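Local atomic coordinates of 4-alpha-glucanotransferase (PDB entry 6M6T), a protein that belongs to the 4-alpha-glucanotransferase family of TIM-barrel enzymes, also known as amylomaltases, and holds glycans in its ligand pockets. Residues 365-370 with 380-385; 360-365 with 388-393. One frame throughout, in Å; residues are numbered along the deposited sequence.

Helix 350-359 leads into residues 360-365, and the chain then runs along strand 363-366. Past the strand it turns through 367-370, wanders through a region without helix, and comes back at 380-385. Interaction 1 closes this short loop. The chain goes on to 388-393, where interaction 2 joins strand 389-392 to strand 363-366 and closes a longer loop with the shorter one inside it. The two strands are neighbours in the parallel sheet of the TIM barrel. Lys-365 serves both contacts. A probable hydrogen bond from Met-367 N to Tyr-392 O also links them. Interaction 2 pairs two neighbouring strands of the barrel wall, and interaction 1 joins the two ends of the loop that follows the strand, beside a bound glycan.

Interaction 1 of 2, residues 365-370 with 380-385; sequences KIMEFG and DIPHNY. With AC1 (4,6-dideoxy-4-{[(1S,4R,5S,6S)-4,5,6-trihydroxy-3-(hydroxymethyl)cyclohex-2-en-1-yl]amino}-alpha-D-glucopyranose), chain J.
The bend of Lys-365 at chi2 (-64°) turns its CD along the ring of Tyr-385, while CB and CG already lie over the ring face. The side chain of Asp-380 has CG beside its own backbone N and opposite the carbonyl carbon (chi1 -75°). This sends the carboxylate to the end of strand 363-366. There OD1 of Asp-380 accepts a hydrogen bond from the backbone N of Ile-366 at 3.2 Å. The N-H comes from above the carboxylate plane, 58° out of it. The same oxygen lies 3.5 Å from CD of Lys-365. The ammonium group makes no salt bridge with this carboxylate, as NZ of Lys-365 is 5.9 Å from OD1 of Asp-380.

Lys-365 and Tyr-385 run past each other in opposite directions. CB of Lys-365 sits over the ring face in a CH-pi contact, 3.8 Å from the ring centroid of Tyr-385. Pro-382 CA covers the opposite face, so the ring is sandwiched. Its hydroxyl lies against the carbonyl O of Asp-380, at a modelled distance too short to trust in detail. Met-367 crosses the tyrosine at about a right angle, with CG 3.5 Å from OH of Tyr-385. Its SD reaches CG of Pro-382 at 4.0 Å.

The contact belongs to a loop that follows the C-terminal end of a barrel strand, the end where TIM barrels place their ligand sites. Phe-369 and Asp-380 both line a glycan pocket. They lie side by side and point the same way, with OD2 of Asp-380 near the plane of the phenyl ring, at its edge. CZ of Phe-369 is 3.4 Å from C6 of AC1, which approaches the ring obliquely. Asp-380 also touches a GLC unit. Ile-381 and Pro-382 pack against helix 410-419.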
loop_
_atom_site.group_PDB
_atom_site.type_symbol
_atom_site.label_atom_id
_atom_site.label_comp_id
_atom_site.label_asym_id
_atom_site.label_seq_id
_atom_site.Cartn_x
_atom_site.Cartn_y
_atom_site.Cartn_z
ATOM N N LYS A 365 -15.911 6.423 -0.935
ATOM C CA LYS A 365 -16.687 7.133 -1.953
ATOM C C LYS A 365 -15.675 7.775 -2.898
ATOM O O LYS A 365 -14.902 8.649 -2.490
ATOM C CB LYS A 365 -17.624 8.189 -1.344
ATOM C CG LYS A 365 -18.894 7.634 -0.660
ATOM C CD LYS A 365 -19.833 6.913 -1.652
ATOM C CE LYS A 365 -20.959 6.140 -0.948
ATOM N NZ LYS A 365 -21.433 6.831 0.301
ATOM N N ILE A 366 -15.650 7.322 -4.145
ATOM C CA ILE A 366 -14.683 7.799 -5.122
ATOM C C ILE A 366 -15.444 8.690 -6.089
ATOM O O ILE A 366 -16.128 8.205 -6.993
ATOM C CB ILE A 366 -13.964 6.648 -5.839
ATOM C CG1 ILE A 366 -13.098 5.872 -4.842
ATOM C CG2 ILE A 366 -13.106 7.165 -7.012
ATOM C CD1 ILE A 366 -11.889 5.175 -5.476
ATOM N N MET A 367 -15.315 10.003 -5.910
ATOM C CA MET A 367 -16.154 10.930 -6.661
ATOM C C MET A 367 -15.982 10.806 -8.163
ATOM O O MET A 367 -16.833 11.302 -8.912
ATOM C CB MET A 367 -15.840 12.361 -6.275
ATOM C CG MET A 367 -17.012 13.335 -6.358
ATOM S SD MET A 367 -16.451 14.900 -5.644
ATOM C CE MET A 367 -14.910 14.359 -4.921
ATOM N N GLU A 368 -14.891 10.194 -8.629
ATOM C CA GLU A 368 -14.665 10.131 -10.064
ATOM C C GLU A 368 -15.584 9.143 -10.746
ATOM O O GLU A 368 -15.846 9.296 -11.939
ATOM C CB GLU A 368 -13.205 9.795 -10.361
ATOM C CG GLU A 368 -12.380 11.033 -10.592
ATOM C CD GLU A 368 -10.896 10.762 -10.623
ATOM O OE1 GLU A 368 -10.481 9.820 -11.330
ATOM O OE2 GLU A 368 -10.145 11.493 -9.939
ATOM N N PHE A 369 -16.091 8.159 -10.015
ATOM C CA PHE A 369 -17.069 7.210 -10.528
ATOM C C PHE A 369 -18.488 7.768 -10.560
ATOM O O PHE A 369 -19.406 7.061 -10.996
ATOM C CB PHE A 369 -17.082 5.947 -9.663
ATOM C CG PHE A 369 -15.778 5.203 -9.623
ATOM C CD1 PHE A 369 -15.025 5.021 -10.770
ATOM C CD2 PHE A 369 -15.329 4.645 -8.430
ATOM C CE1 PHE A 369 -13.845 4.311 -10.726
ATOM C CE2 PHE A 369 -14.150 3.945 -8.386
ATOM C CZ PHE A 369 -13.406 3.777 -9.538
ATOM N N GLY A 370 -18.698 8.994 -10.091
ATOM C CA GLY A 370 -20.031 9.470 -9.787
ATOM C C GLY A 370 -20.556 10.579 -10.671
ATOM O O GLY A 370 -21.531 11.237 -10.312
ATOM N N ASP A 380 -21.901 7.343 -6.060
ATOM C CA ASP A 380 -20.676 8.079 -5.796
ATOM C C ASP A 380 -20.824 9.565 -6.113
ATOM O O ASP A 380 -19.815 10.267 -6.229
ATOM C CB ASP A 380 -19.506 7.481 -6.594
ATOM C CG ASP A 380 -18.991 6.149 -6.015
ATOM O OD1 ASP A 380 -18.565 6.130 -4.833
ATOM O OD2 ASP A 380 -18.984 5.125 -6.754
ATOM N N ILE A 381 -22.053 10.051 -6.283
ATOM C CA ILE A 381 -22.304 11.482 -6.503
ATOM C C ILE A 381 -22.427 12.155 -5.139
ATOM O O ILE A 381 -23.061 11.601 -4.227
ATOM C CB ILE A 381 -23.552 11.722 -7.382
ATOM C CG1 ILE A 381 -23.532 13.125 -8.006
ATOM C CG2 ILE A 381 -24.826 11.529 -6.585
ATOM C CD1 ILE A 381 -24.002 13.208 -9.435
ATOM N N PRO A 382 -21.822 13.331 -4.949
ATOM C CA PRO A 382 -21.718 13.913 -3.589
ATOM C C PRO A 382 -23.009 13.929 -2.770
ATOM O O PRO A 382 -22.967 13.691 -1.552
ATOM C CB PRO A 382 -21.221 15.336 -3.869
ATOM C CG PRO A 382 -20.448 15.221 -5.161
ATOM C CD PRO A 382 -21.019 14.070 -5.946
ATOM N N HIS A 383 -24.150 14.174 -3.393
ATOM C CA HIS A 383 -25.323 14.293 -2.546
ATOM C C HIS A 383 -25.814 12.978 -2.019
ATOM O O HIS A 383 -26.939 12.983 -1.537
ATOM C CB HIS A 383 -26.442 15.002 -3.303
ATOM C CG HIS A 383 -26.903 14.285 -4.537
ATOM N ND1 HIS A 383 -26.728 14.805 -5.806
ATOM C CD2 HIS A 383 -27.567 13.112 -4.695
ATOM C CE1 HIS A 383 -27.249 13.973 -6.693
ATOM N NE2 HIS A 383 -27.762 12.939 -6.044
ATOM N N ASN A 384 -25.077 11.869 -2.103
ATOM C CA ASN A 384 -25.502 10.601 -1.528
ATOM C C ASN A 384 -24.543 10.106 -0.460
ATOM O O ASN A 384 -24.712 8.983 0.051
ATOM C CB ASN A 384 -25.647 9.538 -2.621
ATOM C CG ASN A 384 -26.840 9.786 -3.500
ATOM O OD1 ASN A 384 -26.774 9.639 -4.724
ATOM N ND2 ASN A 384 -27.946 10.183 -2.882
ATOM N N TYR A 385 -23.538 10.908 -0.115
ATOM C CA TYR A 385 -22.581 10.509 0.899
ATOM C C TYR A 385 -23.200 10.685 2.277
ATOM O O TYR A 385 -24.071 11.537 2.482
ATOM C CB TYR A 385 -21.303 11.334 0.785
ATOM C CG TYR A 385 -20.605 11.243 -0.549
ATOM C CD1 TYR A 385 -21.010 10.334 -1.520
ATOM C CD2 TYR A 385 -19.525 12.067 -0.830
ATOM C CE1 TYR A 385 -20.361 10.252 -2.745
ATOM C CE2 TYR A 385 -18.867 12.006 -2.050
ATOM C CZ TYR A 385 -19.279 11.086 -3.007
ATOM O OH TYR A 385 -18.611 11.010 -4.221
HETATM C C1 AC1 J . -15.160 -0.360 -11.384
HETATM O O2 AC1 J . -15.215 -2.402 -12.694
HETATM C C2 AC1 J . -14.360 -1.553 -11.909
HETATM C C4A AC1 J . -10.115 -3.048 -6.184
HETATM C C3 AC1 J . -13.877 -2.362 -10.742
HETATM O O3 AC1 J . -13.145 -3.457 -11.279
HETATM C C4 AC1 J . -12.979 -1.506 -9.848
HETATM N N4A AC1 J . -12.585 -2.221 -8.632
HETATM C C5 AC1 J . -13.707 -0.259 -9.391
HETATM O O5 AC1 J . -14.280 0.470 -10.523
HETATM C C6 AC1 J . -12.710 0.600 -8.585
HETATM C C1B AC1 J . -11.428 -3.116 -8.769
HETATM C C2B AC1 J . -11.596 -4.163 -7.713
HETATM O O2B AC1 J . -12.911 -4.696 -7.864
HETATM C C3B AC1 J . -11.512 -3.499 -6.363
HETATM O O3B AC1 J . -11.762 -4.441 -5.331
HETATM O O4 AC1 J . -10.018 -2.322 -4.941
HETATM C C5B AC1 J . -9.682 -2.290 -7.285
HETATM C C7B AC1 J . -10.276 -2.372 -8.546
HETATM C C6B AC1 J . -8.466 -1.407 -7.099
HETATM O O6B AC1 J . -8.463 -1.003 -5.728
#

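Interaction 2 of 2, residues 360-365 with 388-393; sequences GFPGMK and NTIAYA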
loop_
_atom_site.group_PDB
_atom_site.type_symbol
_atom_site.label_atom_id
_atom_site.label_comp_id
_atom_site.label_asym_id
_atom_site.label_seq_id
_atom_site.Cartn_x
_atom_site.Cartn_y
_atom_site.Cartn_z
ATOM N N GLY A 360 -19.505 -1.468 11.029
ATOM C CA GLY A 360 -19.518 -0.057 11.340
ATOM C C GLY A 360 -18.274 0.708 10.927
ATOM O O GLY A 360 -18.177 1.904 11.229
ATOM N N PHE A 361 -17.317 0.059 10.252
ATOM C CA PHE A 361 -16.190 0.774 9.681
ATOM C C PHE A 361 -16.681 1.759 8.629
ATOM O O PHE A 361 -17.674 1.502 7.947
ATOM C CB PHE A 361 -15.203 -0.165 8.986
ATOM C CG PHE A 361 -14.625 -1.243 9.858
ATOM C CD1 PHE A 361 -14.296 -0.991 11.188
ATOM C CD2 PHE A 361 -14.365 -2.503 9.317
ATOM C CE1 PHE A 361 -13.746 -1.986 11.977
ATOM C CE2 PHE A 361 -13.834 -3.502 10.094
ATOM C CZ PHE A 361 -13.522 -3.243 11.433
ATOM N N PRO A 362 -15.993 2.880 8.453
ATOM C CA PRO A 362 -16.223 3.678 7.246
ATOM C C PRO A 362 -15.882 2.914 5.972
ATOM O O PRO A 362 -14.953 2.105 5.918
ATOM C CB PRO A 362 -15.304 4.896 7.432
ATOM C CG PRO A 362 -14.752 4.805 8.838
ATOM C CD PRO A 362 -15.435 3.691 9.551
ATOM N N GLY A 363 -16.658 3.190 4.931
ATOM C CA GLY A 363 -16.335 2.774 3.591
ATOM C C GLY A 363 -15.965 3.957 2.719
ATOM O O GLY A 363 -15.871 5.093 3.172
ATOM N N MET A 364 -15.784 3.669 1.440
ATOM C CA MET A 364 -15.210 4.642 0.531
ATOM C C MET A 364 -16.268 5.264 -0.373
ATOM O O MET A 364 -17.372 4.736 -0.545
ATOM C CB MET A 364 -14.108 3.992 -0.308
ATOM C CG MET A 364 -12.949 3.464 0.533
ATOM S SD MET A 364 -11.368 3.631 -0.308
ATOM C CE MET A 364 -10.232 3.547 1.084
ATOM N N LYS A 365 -15.911 6.423 -0.935
ATOM C CA LYS A 365 -16.687 7.133 -1.953
ATOM C C LYS A 365 -15.675 7.775 -2.898
ATOM O O LYS A 365 -14.902 8.649 -2.490
ATOM C CB LYS A 365 -17.624 8.189 -1.344
ATOM C CG LYS A 365 -18.894 7.634 -0.660
ATOM C CD LYS A 365 -19.833 6.913 -1.652
ATOM C CE LYS A 365 -20.959 6.140 -0.948
ATOM N NZ LYS A 365 -21.433 6.831 0.301
ATOM N N ASN A 388 -20.330 8.525 7.860
ATOM C CA ASN A 388 -19.444 7.377 8.078
ATOM C C ASN A 388 -18.888 6.843 6.753
ATOM O O ASN A 388 -19.110 5.697 6.365
ATOM C CB ASN A 388 -20.183 6.292 8.842
ATOM C CG ASN A 388 -19.256 5.284 9.448
ATOM O OD1 ASN A 388 -18.139 5.619 9.848
ATOM N ND2 ASN A 388 -19.711 4.027 9.531
ATOM N N THR A 389 -18.161 7.717 6.050
ATOM C CA THR A 389 -17.438 7.374 4.833
ATOM C C THR A 389 -16.180 8.237 4.743
ATOM O O THR A 389 -16.088 9.315 5.346
ATOM C CB THR A 389 -18.284 7.572 3.555
ATOM O OG1 THR A 389 -18.581 8.963 3.368
ATOM C CG2 THR A 389 -19.590 6.769 3.570
ATOM N N ILE A 390 -15.214 7.754 3.960
ATOM C CA ILE A 390 -13.977 8.471 3.650
ATOM C C ILE A 390 -14.030 8.831 2.177
ATOM O O ILE A 390 -14.019 7.940 1.328
ATOM C CB ILE A 390 -12.737 7.616 3.923
ATOM C CG1 ILE A 390 -12.772 6.982 5.313
ATOM C CG2 ILE A 390 -11.479 8.429 3.663
ATOM C CD1 ILE A 390 -13.230 7.907 6.416
ATOM N N ALA A 391 -14.064 10.107 1.840
ATOM C CA ALA A 391 -14.268 10.483 0.447
ATOM C C ALA A 391 -12.958 10.876 -0.217
ATOM O O ALA A 391 -12.152 11.604 0.362
ATOM C CB ALA A 391 -15.279 11.618 0.321
ATOM N N TYR A 392 -12.758 10.369 -1.440
ATOM C CA TYR A 392 -11.623 10.670 -2.304
ATOM C C TYR A 392 -12.112 11.321 -3.583
ATOM O O TYR A 392 -13.241 11.087 -4.034
ATOM C CB TYR A 392 -10.830 9.419 -2.714
ATOM C CG TYR A 392 -10.335 8.635 -1.551
ATOM C CD1 TYR A 392 -11.148 7.704 -0.931
ATOM C CD2 TYR A 392 -9.071 8.855 -1.037
ATOM C CE1 TYR A 392 -10.706 7.000 0.149
ATOM C CE2 TYR A 392 -8.619 8.156 0.050
ATOM C CZ TYR A 392 -9.443 7.229 0.642
ATOM O OH TYR A 392 -8.996 6.521 1.728
ATOM N N ALA A 393 -11.241 12.139 -4.166
ATOM C CA ALA A 393 -11.443 12.558 -5.542
ATOM C C ALA A 393 -11.154 11.394 -6.467
ATOM O O ALA A 393 -11.981 11.016 -7.307
ATOM C CB ALA A 393 -10.537 13.744 -5.857
#
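Tyr-392 N bonds to Lys-365 O at 2.9 Å, and Ile-390 N bonds to Gly-363 O at the same 2.9 Å. A weak bond runs back from Lys-365 N to Ile-390 O. Together they pair strands 363-365 and 389-392 in parallel, with their axes 30° apart. At the start of the pair the amide of Asn-388 takes over. Its CG lies anti to the backbone N (chi1 -163°), which carries ND2 to the carbonyl O of Gly-360 at 3.1 Å. The donor stands above that carbonyl plane, 59° out of it. OD1 of Asn-388 meets CD of Pro-362 at 3.3 Å.

Side-chain packing follows. Pro-362 CB touches CD1 of Ile-390 at 3.8 Å. Met-364 bends toward Tyr-392 in a Met-aromatic contact, SD lying 3.5 Å from CE1 of Tyr-392. The tyrosine hydroxyl is bonded to Gln-45. On the other face of the sheet, CG2 of Thr-389 approaches NZ of Lys-365, while OG1 of Thr-389 bonds to Ser-441 and Thr-386. Strand 443-447 continues the barrel beside Ala-391. Main-chain bonds therefore fix the register, and the asparagine amide extends the polar link back to the end of helix 350-359.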